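Side-chain contacts in esterase (Alcaligenes sp., PDB 1QLW), which probably hydrolyses carboxylic ester bonds, as a bacterial esterase of the alpha/beta hydrolase fold: residues L33-K38 / V120-A125; A166-Q171 / S297-Q302; Y211-A216 / I246-V251; M286-L291 / A310-D315. One frame throughout, in Å; residues are numbered along the deposited sequence.

In the fold
Interaction 1 stands apart, its centre about 34 Å from that of the chain, yet it shares with interaction 2 a border with the second subunit. The other three meet one another in the body of the alpha/beta hydrolase domain. Interactions 3 and 4 have centres about 17 Å apart and pack helices on the neighbouring strands 248-252 and 283-287, probably joined by a hydrogen bond between Met286 N and Val250 O (2.8 Å). From interaction 2, Met300 SD touches Val251 CG1 of interaction 3 at 3.8 Å and Leu288 CD1 of interaction 4 at 3.9 Å. Interaction 2 also includes His298, whose setting between Glu230 and Ser206 is consistent with a catalytic triad.

Interaction 1 of 4, residues L33-K38 / V120-A125; sequences LSLSPK and VKLGKA
At the Schellman motif that closes helix 115-121, Lys121 and Leu122 receive the side chain of Leu35 from the loop between strands 26-30 and 43-57. The two methyls of Leu35 share the work. CD1 lies against the aliphatic part of Lys121, 3.6 Å from CE, the side chains running at about a right angle. CD2 goes to the branch point of Leu122, 3.8 Å from its CG, with both Leu122 methyls only slightly farther off. A forked leucine can thus straddle two successive residues at a helix end. Lysine suits its place by its two characters: its methylene chain is apolar enough to pack on leucine, while the single bend, at chi4 (65°), lets NZ hydrogen-bond to Leu130 O of the second subunit. Leu35 also packs on Asp132 of that subunit, and on Asn118, one turn earlier in helix 115-121. Leu122 is largely open to solvent, and the contact is a small apolar patch at the subunit border. The helix closes at Gly123, with a positive phi (76°) that suits glycine and two bonds back into the last turn, one from Gly123 N to Val120 O (2.9 Å): a Schellman motif.

Interaction 2 of 4, residues A166-Q171 / S297-Q302; sequences AELWQQ and SHMMMQ
From its CB, which points toward helix 165-171, Gln302 sends out an extended chain that carries its amide to Leu168 and Gln171. CD lies anti to CA about the CB-CG bond (chi2 177°), and the flat end is turned with OE1 on the same side as CB and NE2 directed onward. The side chain also packs on Pro82 and Phe160. OE1 faces a hydrocarbon: Leu168 CD1 lies 3.6 Å away, the two side chains crossing at about a right angle. This oxygen is buried and has no polar partner in the model, a costly position for a carbonyl. The same Leu168 CD1 has Met299 CE 4.5 Å away, a loose apolar touch by a flexible thioether. Gln302 and Met299 belong to the loop between strand 283-287 and helix 306-319, where alpha/beta hydrolases keep their catalytic histidine; His298, bonded through ND1 to Glu230 OE1, is consistent with that role. Beside it, Ser297 OG accepts from Met299 N at 3.0 Å in an ST turn. At the tip of Gln302, NE2 donates to the backbone O of Thr77, a bond that fixes the rotation of the amide. The amide of Gln171 ends beside this NE2, its modelled NE2 3.3 Å off and the planes 59° apart; that group is probably turned over, and its oxygen would then lie there and might accept a hydrogen bond.

Interaction 3 of 4, residues Y211-A216 / I246-V251; sequences YPFQTA and IPVLVV
A chi1 of -57° sets CG of Phe213 opposite its carbonyl carbon, and chi2 of -75° turns the ring so that its rim, not its face, arrives at Val248. Val248 comes from the opposite direction, with CG1 lying in the plane of the ring, 3.7 Å from CE1 and 3.8 Å from CZ. Its second methyl, CG2, sits a little farther from CE1, at 3.9 Å, and so the valine borders the CE1-CZ edge of the ring. A long side chain suits this place, since the CA atoms of Phe213 and Val248 are 9.4 Å apart. One turn along the helix the backbones are closer, and the arrangement is reversed: Ala216 offers just its CB, while Ile246 does the reaching with CD1 at 3.7 Å. The small alanine leaves room for the isoleucine arm just before strand 248-252. The contact is wholly apolar and buried. Phe213 also packs on Ile226 of strand 223-229 and meets Phe272 of helix 263-278 edge to face, while Val248 rests on the same Phe272. Helix 211-218 links the parallel strands 200-205 and 223-229, and its side chains extend over the latter to strand 248-252, as befits a beta-alpha-beta crossover helix lying on the central sheet of an alpha/beta hydrolase.

Interaction 4 of 4, residues M286-L291 / A310-D315; sequences MSLPAL and ADLILD
Leu312 is the one residue of helix 306-319 that Met286, Leu288 and Leu291 all touch, and these three partners hold it unequally. The side formed by Met286 and Leu288, both buried, is close-packed. Met286 runs straight out from its strand, CG anti to the backbone N (chi1 176°), and bends only at the end, so that its thioether lies across the base of Leu312. SD is 3.9 Å from Leu312 CB, and the terminal methyl CE is 4.0 Å from the same carbon. Methionine suits this place because its unbranched, pliable chain can follow the surface of a helix. Beside it, Leu288 brings CD2 to within 3.7 Å of Leu312 CD1, the nearest approach in the contact. The outer side is looser. Leu291, in the short 3-10 turn 289-291, meets Leu312 tip to tip, its CD1 at 4.0 Å from CD1 and 4.1 Å from CD2. This leucine is largely exposed, and it lies at the solvent edge of the patch. Leu291 N bonds back to Leu288 O (2.9 Å), a turn that brings both leucines round to the helix. Met286 lies on strand 283-287, paired through its backbone with strand 248-252; helix 306-319 packs on this edge of the sheet through Leu312, with Ile313 touching Val251 of the next strand, while Ala310, Ile313 and Leu314 pack on helix 88-94.

Interaction 1 of 4, residues L33-K38 / V120-A125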
loop_
_atom_site.group_PDB
_atom_site.type_symbol
_atom_site.label_atom_id
_atom_site.label_comp_id
_atom_site.label_asym_id
_atom_site.label_seq_id
_atom_site.Cartn_x
_atom_site.Cartn_y
_atom_site.Cartn_z
ATOM N N LEU A 33 -18.284 -10.419 9.825
ATOM C CA LEU A 33 -16.970 -10.392 9.202
ATOM C C LEU A 33 -16.835 -11.315 8.015
ATOM O O LEU A 33 -15.879 -11.207 7.239
ATOM C CB LEU A 33 -15.881 -10.771 10.214
ATOM C CG LEU A 33 -15.688 -9.801 11.373
ATOM C CD1 LEU A 33 -14.634 -10.366 12.316
ATOM C CD2 LEU A 33 -15.317 -8.409 10.890
ATOM N N SER A 34 -17.747 -12.273 7.864
ATOM C CA SER A 34 -17.594 -13.314 6.856
ATOM C C SER A 34 -18.966 -13.846 6.464
ATOM O O SER A 34 -19.871 -13.878 7.277
ATOM C CB SER A 34 -16.712 -14.416 7.430
ATOM O OG SER A 34 -16.497 -15.458 6.514
ATOM N N LEU A 35 -19.035 -14.336 5.250
ATOM C CA LEU A 35 -20.175 -15.037 4.701
ATOM C C LEU A 35 -19.909 -16.539 4.598
ATOM O O LEU A 35 -20.783 -17.262 4.106
ATOM C CB LEU A 35 -20.474 -14.508 3.295
ATOM C CG LEU A 35 -20.321 -13.010 3.009
ATOM C CD1 LEU A 35 -20.324 -12.798 1.499
ATOM C CD2 LEU A 35 -21.407 -12.224 3.737
ATOM N N SER A 36 -18.710 -16.991 4.964
ATOM C CA SER A 36 -18.420 -18.424 4.858
ATOM C C SER A 36 -17.752 -18.944 6.118
ATOM O O SER A 36 -17.144 -18.228 6.913
ATOM C CB SER A 36 -17.569 -18.776 3.644
ATOM O OG SER A 36 -16.212 -19.047 3.930
ATOM N N PRO A 37 -17.774 -20.273 6.258
ATOM C CA PRO A 37 -17.186 -20.932 7.408
ATOM C C PRO A 37 -15.675 -20.906 7.467
ATOM O O PRO A 37 -15.117 -21.208 8.529
ATOM C CB PRO A 37 -17.701 -22.363 7.322
ATOM C CG PRO A 37 -17.999 -22.571 5.878
ATOM C CD PRO A 37 -18.462 -21.235 5.361
ATOM N N LYS A 38 -14.983 -20.480 6.412
ATOM C CA LYS A 38 -13.530 -20.404 6.440
ATOM C C LYS A 38 -13.042 -19.351 7.421
ATOM O O LYS A 38 -11.857 -19.342 7.779
ATOM C CB LYS A 38 -12.949 -20.127 5.060
ATOM C CG LYS A 38 -12.842 -21.277 4.083
ATOM C CD LYS A 38 -11.957 -20.881 2.902
ATOM C CE LYS A 38 -10.514 -20.679 3.334
ATOM N NZ LYS A 38 -9.608 -20.431 2.179
ATOM N N VAL A 120 -25.553 -6.177 4.806
ATOM C CA VAL A 120 -26.554 -6.035 3.756
ATOM C C VAL A 120 -26.628 -7.294 2.915
ATOM O O VAL A 120 -27.712 -7.793 2.599
ATOM C CB VAL A 120 -26.260 -4.781 2.919
ATOM C CG1 VAL A 120 -27.265 -4.631 1.793
ATOM C CG2 VAL A 120 -26.254 -3.547 3.803
ATOM N N LYS A 121 -25.484 -7.881 2.550
ATOM C CA LYS A 121 -25.486 -9.110 1.761
ATOM C C LYS A 121 -26.216 -10.229 2.477
ATOM O O LYS A 121 -26.865 -11.058 1.837
ATOM C CB LYS A 121 -24.051 -9.492 1.405
ATOM C CG LYS A 121 -24.026 -10.517 0.281
ATOM C CD LYS A 121 -22.607 -10.582 -0.268
ATOM C CE LYS A 121 -22.461 -11.726 -1.224
ATOM N NZ LYS A 121 -23.270 -11.584 -2.442
ATOM N N LEU A 122 -26.089 -10.282 3.794
ATOM C CA LEU A 122 -26.730 -11.280 4.634
ATOM C C LEU A 122 -28.199 -11.003 4.887
ATOM O O LEU A 122 -28.862 -11.790 5.584
ATOM C CB LEU A 122 -25.967 -11.358 5.962
ATOM C CG LEU A 122 -24.595 -12.036 5.872
ATOM C CD1 LEU A 122 -23.771 -11.716 7.107
ATOM C CD2 LEU A 122 -24.747 -13.547 5.723
ATOM N N GLY A 123 -28.729 -9.876 4.422
ATOM C CA GLY A 123 -30.123 -9.531 4.613
ATOM C C GLY A 123 -30.438 -9.043 6.015
ATOM O O GLY A 123 -31.617 -8.986 6.374
ATOM N N LYS A 124 -29.429 -8.630 6.761
ATOM C CA LYS A 124 -29.604 -8.163 8.138
ATOM C C LYS A 124 -29.705 -6.653 8.246
ATOM O O LYS A 124 -30.100 -6.144 9.296
ATOM C CB LYS A 124 -28.451 -8.680 9.000
ATOM C CG LYS A 124 -28.404 -10.192 9.090
ATOM C CD LYS A 124 -27.335 -10.675 10.055
ATOM C CE LYS A 124 -27.305 -12.187 10.132
ATOM N NZ LYS A 124 -26.451 -12.691 11.240
ATOM N N ALA A 125 -29.333 -5.924 7.207
ATOM C CA ALA A 125 -29.334 -4.472 7.203
ATOM C C ALA A 125 -29.729 -4.018 5.800
ATOM O O ALA A 125 -29.516 -4.728 4.809
ATOM C CB ALA A 125 -27.958 -3.931 7.551
#

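Interaction 2 of 4, residues A166-Q171 / S297-Q302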
loop_
_atom_site.group_PDB
_atom_site.type_symbol
_atom_site.label_atom_id
_atom_site.label_comp_id
_atom_site.label_asym_id
_atom_site.label_seq_id
_atom_site.Cartn_x
_atom_site.Cartn_y
_atom_site.Cartn_z
ATOM N N ALA A 166 -2.553 6.406 -18.707
ATOM C CA ALA A 166 -2.952 5.053 -18.308
ATOM C C ALA A 166 -2.336 4.647 -16.977
ATOM O O ALA A 166 -2.968 3.977 -16.144
ATOM C CB ALA A 166 -2.564 4.023 -19.358
ATOM N N GLU A 167 -1.069 4.999 -16.783
ATOM C CA GLU A 167 -0.352 4.683 -15.550
ATOM C C GLU A 167 -0.934 5.493 -14.406
ATOM O O GLU A 167 -1.080 4.948 -13.298
ATOM C CB GLU A 167 1.142 4.894 -15.722
ATOM C CG GLU A 167 1.818 3.885 -16.640
ATOM C CD GLU A 167 1.682 4.121 -18.115
ATOM O OE1 GLU A 167 1.185 5.142 -18.599
ATOM O OE2 GLU A 167 2.121 3.193 -18.850
ATOM N N LEU A 168 -1.304 6.751 -14.616
ATOM C CA LEU A 168 -1.978 7.480 -13.548
ATOM C C LEU A 168 -3.269 6.762 -13.158
ATOM O O LEU A 168 -3.554 6.560 -11.982
ATOM C CB LEU A 168 -2.294 8.907 -13.978
ATOM C CG LEU A 168 -3.119 9.717 -12.974
ATOM C CD1 LEU A 168 -2.410 9.889 -11.648
ATOM C CD2 LEU A 168 -3.459 11.069 -13.598
ATOM N N TRP A 169 -4.051 6.345 -14.152
ATOM C CA TRP A 169 -5.312 5.667 -13.827
ATOM C C TRP A 169 -5.078 4.403 -13.034
ATOM O O TRP A 169 -5.864 4.025 -12.166
ATOM C CB TRP A 169 -6.126 5.367 -15.079
ATOM C CG TRP A 169 -6.357 6.509 -16.022
ATOM C CD1 TRP A 169 -6.436 6.391 -17.386
ATOM C CD2 TRP A 169 -6.537 7.892 -15.733
ATOM N NE1 TRP A 169 -6.663 7.610 -17.952
ATOM C CE2 TRP A 169 -6.721 8.560 -16.966
ATOM C CE3 TRP A 169 -6.571 8.686 -14.588
ATOM C CZ2 TRP A 169 -6.919 9.936 -17.092
ATOM C CZ3 TRP A 169 -6.772 10.057 -14.686
ATOM C CH2 TRP A 169 -6.951 10.660 -15.940
ATOM N N GLN A 170 -3.955 3.695 -13.301
ATOM C CA GLN A 170 -3.628 2.507 -12.541
ATOM C C GLN A 170 -3.461 2.787 -11.050
ATOM O O GLN A 170 -3.716 1.876 -10.251
ATOM C CB GLN A 170 -2.345 1.847 -13.056
ATOM C CG GLN A 170 -2.489 1.118 -14.367
ATOM C CD GLN A 170 -1.146 0.620 -14.881
ATOM O OE1 GLN A 170 -0.186 1.402 -14.898
ATOM N NE2 GLN A 170 -1.044 -0.637 -15.270
ATOM N N GLN A 171 -2.965 3.967 -10.665
ATOM C CA GLN A 171 -2.719 4.212 -9.254
ATOM C C GLN A 171 -3.922 4.786 -8.519
ATOM O O GLN A 171 -3.833 4.978 -7.295
ATOM C CB GLN A 171 -1.478 5.060 -9.024
ATOM C CG GLN A 171 -1.581 6.529 -9.389
ATOM C CD GLN A 171 -0.352 7.292 -8.934
ATOM O OE1 GLN A 171 0.717 7.224 -9.605
ATOM N NE2 GLN A 171 -0.434 7.982 -7.841
ATOM N N SER A 297 -0.038 21.068 -13.120
ATOM C CA SER A 297 -1.346 20.497 -12.867
ATOM C C SER A 297 -1.566 20.366 -11.365
ATOM O O SER A 297 -0.695 20.663 -10.536
ATOM C CB SER A 297 -1.448 19.119 -13.513
ATOM O OG SER A 297 -0.713 18.131 -12.794
ATOM N N HIS A 298 -2.727 19.809 -11.006
ATOM C CA HIS A 298 -2.953 19.488 -9.596
ATOM C C HIS A 298 -1.995 18.414 -9.085
ATOM O O HIS A 298 -1.693 18.361 -7.897
ATOM C CB HIS A 298 -4.389 18.985 -9.456
ATOM C CG HIS A 298 -4.800 18.642 -8.073
ATOM N ND1 HIS A 298 -4.791 19.557 -7.036
ATOM C CD2 HIS A 298 -5.253 17.486 -7.537
ATOM C CE1 HIS A 298 -5.207 18.952 -5.933
ATOM N NE2 HIS A 298 -5.539 17.698 -6.222
ATOM N N MET A 299 -1.539 17.547 -9.984
ATOM C CA MET A 299 -0.615 16.474 -9.659
ATOM C C MET A 299 0.823 16.943 -9.835
ATOM O O MET A 299 1.662 16.258 -10.438
ATOM C CB MET A 299 -0.918 15.247 -10.518
ATOM C CG MET A 299 -2.304 14.678 -10.328
ATOM S SD MET A 299 -2.694 14.119 -8.679
ATOM C CE MET A 299 -1.472 12.839 -8.432
ATOM N N MET A 300 1.149 18.093 -9.239
ATOM C CA MET A 300 2.430 18.745 -9.542
ATOM C C MET A 300 3.635 17.941 -9.062
ATOM O O MET A 300 4.733 18.106 -9.596
ATOM C CB MET A 300 2.453 20.168 -9.011
ATOM C CG MET A 300 2.430 20.236 -7.493
ATOM S SD MET A 300 2.458 21.956 -6.904
ATOM C CE MET A 300 0.806 22.466 -7.414
ATOM N N MET A 301 3.459 17.075 -8.064
ATOM C CA MET A 301 4.517 16.183 -7.614
ATOM C C MET A 301 4.855 15.115 -8.649
ATOM O O MET A 301 5.898 14.465 -8.552
ATOM C CB MET A 301 4.192 15.539 -6.269
ATOM C CG MET A 301 3.083 14.501 -6.252
ATOM S SD MET A 301 1.421 15.087 -6.667
ATOM C CE MET A 301 1.114 16.124 -5.212
ATOM N N GLN A 302 4.012 14.938 -9.666
ATOM C CA GLN A 302 4.211 13.994 -10.750
ATOM C C GLN A 302 4.521 14.674 -12.092
ATOM O O GLN A 302 4.797 13.989 -13.085
ATOM C CB GLN A 302 2.963 13.115 -10.952
ATOM C CG GLN A 302 2.667 12.258 -9.725
ATOM C CD GLN A 302 1.413 11.427 -9.857
ATOM O OE1 GLN A 302 0.705 11.489 -10.857
ATOM N NE2 GLN A 302 1.154 10.659 -8.802
#

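Interaction 3 of 4, residues Y211-A216 / I246-V251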
loop_
_atom_site.group_PDB
_atom_site.type_symbol
_atom_site.label_atom_id
_atom_site.label_comp_id
_atom_site.label_asym_id
_atom_site.label_seq_id
_atom_site.Cartn_x
_atom_site.Cartn_y
_atom_site.Cartn_z
ATOM N N TYR A 211 -5.858 18.438 6.562
ATOM C CA TYR A 211 -5.494 17.569 7.678
ATOM C C TYR A 211 -4.443 18.113 8.613
ATOM O O TYR A 211 -4.663 18.088 9.826
ATOM C CB TYR A 211 -5.100 16.156 7.241
ATOM C CG TYR A 211 -6.132 15.274 6.596
ATOM C CD1 TYR A 211 -7.457 15.622 6.367
ATOM C CD2 TYR A 211 -5.752 13.978 6.232
ATOM C CE1 TYR A 211 -8.331 14.741 5.745
ATOM C CE2 TYR A 211 -6.614 13.087 5.634
ATOM C CZ TYR A 211 -7.917 13.475 5.386
ATOM O OH TYR A 211 -8.824 12.642 4.771
ATOM N N PRO A 212 -3.291 18.569 8.130
ATOM C CA PRO A 212 -2.258 19.016 9.072
ATOM C C PRO A 212 -2.702 20.150 9.960
ATOM O O PRO A 212 -2.244 20.261 11.099
ATOM C CB PRO A 212 -1.082 19.414 8.193
ATOM C CG PRO A 212 -1.339 18.823 6.878
ATOM C CD PRO A 212 -2.811 18.570 6.737
ATOM N N PHE A 213 -3.548 21.026 9.424
ATOM C CA PHE A 213 -4.061 22.143 10.200
ATOM C C PHE A 213 -5.010 21.668 11.287
ATOM O O PHE A 213 -5.025 22.205 12.391
ATOM C CB PHE A 213 -4.760 23.146 9.276
ATOM C CG PHE A 213 -3.875 23.655 8.175
ATOM C CD1 PHE A 213 -2.878 24.587 8.431
ATOM C CD2 PHE A 213 -4.026 23.198 6.885
ATOM C CE1 PHE A 213 -2.068 25.064 7.411
ATOM C CE2 PHE A 213 -3.238 23.668 5.855
ATOM C CZ PHE A 213 -2.252 24.606 6.124
ATOM N N GLN A 214 -5.847 20.662 10.963
ATOM C CA GLN A 214 -6.702 20.059 11.972
ATOM C C GLN A 214 -5.862 19.320 13.006
ATOM O O GLN A 214 -6.179 19.340 14.203
ATOM C CB GLN A 214 -7.711 19.120 11.299
ATOM C CG GLN A 214 -8.687 19.890 10.438
ATOM C CD GLN A 214 -9.618 19.032 9.625
ATOM O OE1 GLN A 214 -9.323 17.862 9.354
ATOM N NE2 GLN A 214 -10.743 19.574 9.191
ATOM N N THR A 215 -4.791 18.656 12.600
ATOM C CA THR A 215 -3.904 17.979 13.544
ATOM C C THR A 215 -3.336 19.013 14.509
ATOM O O THR A 215 -3.366 18.802 15.729
ATOM C CB THR A 215 -2.775 17.265 12.794
ATOM O OG1 THR A 215 -3.340 16.286 11.906
ATOM C CG2 THR A 215 -1.822 16.575 13.749
ATOM N N ALA A 216 -2.822 20.128 13.974
ATOM C CA ALA A 216 -2.193 21.131 14.813
ATOM C C ALA A 216 -3.165 21.774 15.785
ATOM O O ALA A 216 -2.788 22.086 16.919
ATOM C CB ALA A 216 -1.501 22.173 13.946
ATOM N N ILE A 246 3.610 27.870 13.839
ATOM C CA ILE A 246 3.957 26.827 12.867
ATOM C C ILE A 246 4.040 27.464 11.489
ATOM O O ILE A 246 3.000 27.885 10.970
ATOM C CB ILE A 246 2.882 25.721 12.870
ATOM C CG1 ILE A 246 2.804 25.035 14.236
ATOM C CG2 ILE A 246 3.169 24.680 11.799
ATOM C CD1 ILE A 246 1.570 24.186 14.434
ATOM N N PRO A 247 5.201 27.552 10.871
ATOM C CA PRO A 247 5.287 28.131 9.523
ATOM C C PRO A 247 4.465 27.294 8.554
ATOM O O PRO A 247 4.459 26.062 8.623
ATOM C CB PRO A 247 6.768 28.139 9.211
ATOM C CG PRO A 247 7.464 28.019 10.526
ATOM C CD PRO A 247 6.534 27.186 11.384
ATOM N N VAL A 248 3.818 27.991 7.618
ATOM C CA VAL A 248 2.942 27.376 6.638
ATOM C C VAL A 248 3.248 27.822 5.217
ATOM O O VAL A 248 3.403 29.003 4.950
ATOM C CB VAL A 248 1.468 27.742 6.928
ATOM C CG1 VAL A 248 0.523 27.251 5.847
ATOM C CG2 VAL A 248 1.031 27.271 8.308
ATOM N N LEU A 249 3.306 26.822 4.324
ATOM C CA LEU A 249 3.446 27.051 2.904
ATOM C C LEU A 249 2.281 26.386 2.178
ATOM O O LEU A 249 2.066 25.190 2.392
ATOM C CB LEU A 249 4.763 26.465 2.380
ATOM C CG LEU A 249 4.996 26.612 0.879
ATOM C CD1 LEU A 249 5.175 28.069 0.474
ATOM C CD2 LEU A 249 6.219 25.809 0.448
ATOM N N VAL A 250 1.553 27.137 1.370
ATOM C CA VAL A 250 0.471 26.588 0.551
ATOM C C VAL A 250 0.906 26.791 -0.895
ATOM O O VAL A 250 1.289 27.898 -1.266
ATOM C CB VAL A 250 -0.879 27.249 0.859
ATOM C CG1 VAL A 250 -1.944 26.786 -0.117
ATOM C CG2 VAL A 250 -1.277 26.988 2.311
ATOM N N VAL A 251 0.845 25.746 -1.722
ATOM C CA VAL A 251 1.355 25.802 -3.084
ATOM C C VAL A 251 0.233 25.559 -4.087
ATOM O O VAL A 251 -0.513 24.583 -3.966
ATOM C CB VAL A 251 2.455 24.738 -3.312
ATOM C CG1 VAL A 251 3.086 24.931 -4.689
ATOM C CG2 VAL A 251 3.518 24.792 -2.230
#

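Interaction 4 of 4, residues M286-L291 / A310-D315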
loop_
_atom_site.group_PDB
_atom_site.type_symbol
_atom_site.label_atom_id
_atom_site.label_comp_id
_atom_site.label_asym_id
_atom_site.label_seq_id
_atom_site.Cartn_x
_atom_site.Cartn_y
_atom_site.Cartn_z
ATOM N N MET A 286 2.474 30.194 -2.317
ATOM C CA MET A 286 3.313 30.109 -3.487
ATOM C C MET A 286 2.475 29.739 -4.703
ATOM O O MET A 286 2.026 28.595 -4.805
ATOM C CB MET A 286 4.391 29.062 -3.207
ATOM C CG MET A 286 5.316 28.781 -4.366
ATOM S SD MET A 286 6.519 27.500 -3.991
ATOM C CE MET A 286 7.583 28.340 -2.842
ATOM N N SER A 287 2.251 30.709 -5.571
ATOM C CA SER A 287 1.562 30.488 -6.831
ATOM C C SER A 287 2.668 30.327 -7.872
ATOM O O SER A 287 3.401 31.271 -8.185
ATOM C CB SER A 287 0.613 31.636 -7.126
ATOM O OG SER A 287 0.077 31.570 -8.403
ATOM N N LEU A 288 2.808 29.130 -8.430
ATOM C CA LEU A 288 3.921 28.855 -9.334
ATOM C C LEU A 288 3.998 29.815 -10.490
ATOM O O LEU A 288 5.122 30.240 -10.805
ATOM C CB LEU A 288 3.911 27.373 -9.701
ATOM C CG LEU A 288 4.197 26.431 -8.516
ATOM C CD1 LEU A 288 3.925 25.000 -8.931
ATOM C CD2 LEU A 288 5.618 26.587 -8.018
ATOM N N PRO A 289 2.920 30.166 -11.177
ATOM C CA PRO A 289 3.033 31.090 -12.307
ATOM C C PRO A 289 3.658 32.421 -11.961
ATOM O O PRO A 289 4.385 33.000 -12.788
ATOM C CB PRO A 289 1.587 31.271 -12.771
ATOM C CG PRO A 289 0.963 29.945 -12.427
ATOM C CD PRO A 289 1.545 29.655 -11.057
ATOM N N ALA A 290 3.464 32.925 -10.748
ATOM C CA ALA A 290 4.069 34.181 -10.323
ATOM C C ALA A 290 5.583 34.074 -10.177
ATOM O O ALA A 290 6.284 35.097 -10.263
ATOM C CB ALA A 290 3.452 34.627 -9.007
ATOM N N LEU A 291 6.103 32.860 -10.056
ATOM C CA LEU A 291 7.535 32.625 -9.990
ATOM C C LEU A 291 8.094 32.297 -11.368
ATOM O O LEU A 291 9.272 31.932 -11.503
ATOM C CB LEU A 291 7.856 31.479 -9.020
ATOM C CG LEU A 291 7.429 31.727 -7.572
ATOM C CD1 LEU A 291 7.748 30.505 -6.728
ATOM C CD2 LEU A 291 8.092 32.955 -6.964
ATOM N N ALA A 310 9.762 20.719 -6.317
ATOM C CA ALA A 310 10.303 20.210 -5.057
ATOM C C ALA A 310 11.389 21.130 -4.502
ATOM O O ALA A 310 11.434 21.375 -3.287
ATOM C CB ALA A 310 10.858 18.805 -5.225
ATOM N N ASP A 311 12.284 21.632 -5.358
ATOM C CA ASP A 311 13.334 22.519 -4.876
ATOM C C ASP A 311 12.773 23.776 -4.246
ATOM O O ASP A 311 13.304 24.253 -3.251
ATOM C CB ASP A 311 14.289 22.892 -6.008
ATOM C CG ASP A 311 15.300 21.812 -6.299
ATOM O OD1 ASP A 311 15.374 20.814 -5.558
ATOM O OD2 ASP A 311 16.048 21.975 -7.284
ATOM N N LEU A 312 11.710 24.345 -4.809
ATOM C CA LEU A 312 11.088 25.528 -4.207
ATOM C C LEU A 312 10.584 25.199 -2.815
ATOM O O LEU A 312 10.722 25.999 -1.887
ATOM C CB LEU A 312 9.975 26.044 -5.103
ATOM C CG LEU A 312 10.437 26.737 -6.387
ATOM C CD1 LEU A 312 9.288 26.855 -7.369
ATOM C CD2 LEU A 312 11.006 28.116 -6.078
ATOM N N ILE A 313 9.924 24.054 -2.666
ATOM C CA ILE A 313 9.379 23.650 -1.377
ATOM C C ILE A 313 10.491 23.361 -0.381
ATOM O O ILE A 313 10.437 23.803 0.770
ATOM C CB ILE A 313 8.452 22.432 -1.571
ATOM C CG1 ILE A 313 7.197 22.870 -2.345
ATOM C CG2 ILE A 313 8.096 21.806 -0.238
ATOM C CD1 ILE A 313 6.328 21.698 -2.777
ATOM N N LEU A 314 11.513 22.624 -0.804
ATOM C CA LEU A 314 12.613 22.291 0.099
ATOM C C LEU A 314 13.397 23.523 0.532
ATOM O O LEU A 314 13.830 23.623 1.679
ATOM C CB LEU A 314 13.535 21.246 -0.522
ATOM C CG LEU A 314 12.908 19.876 -0.776
ATOM C CD1 LEU A 314 13.894 18.981 -1.503
ATOM C CD2 LEU A 314 12.449 19.230 0.526
ATOM N N ASP A 315 13.551 24.480 -0.383
ATOM C CA ASP A 315 14.206 25.748 -0.031
ATOM C C ASP A 315 13.416 26.438 1.076
ATOM O O ASP A 315 13.975 26.933 2.060
ATOM C CB ASP A 315 14.326 26.667 -1.240
ATOM C CG ASP A 315 14.808 28.063 -0.903
ATOM O OD1 ASP A 315 16.021 28.248 -0.677
ATOM O OD2 ASP A 315 13.974 28.992 -0.848
#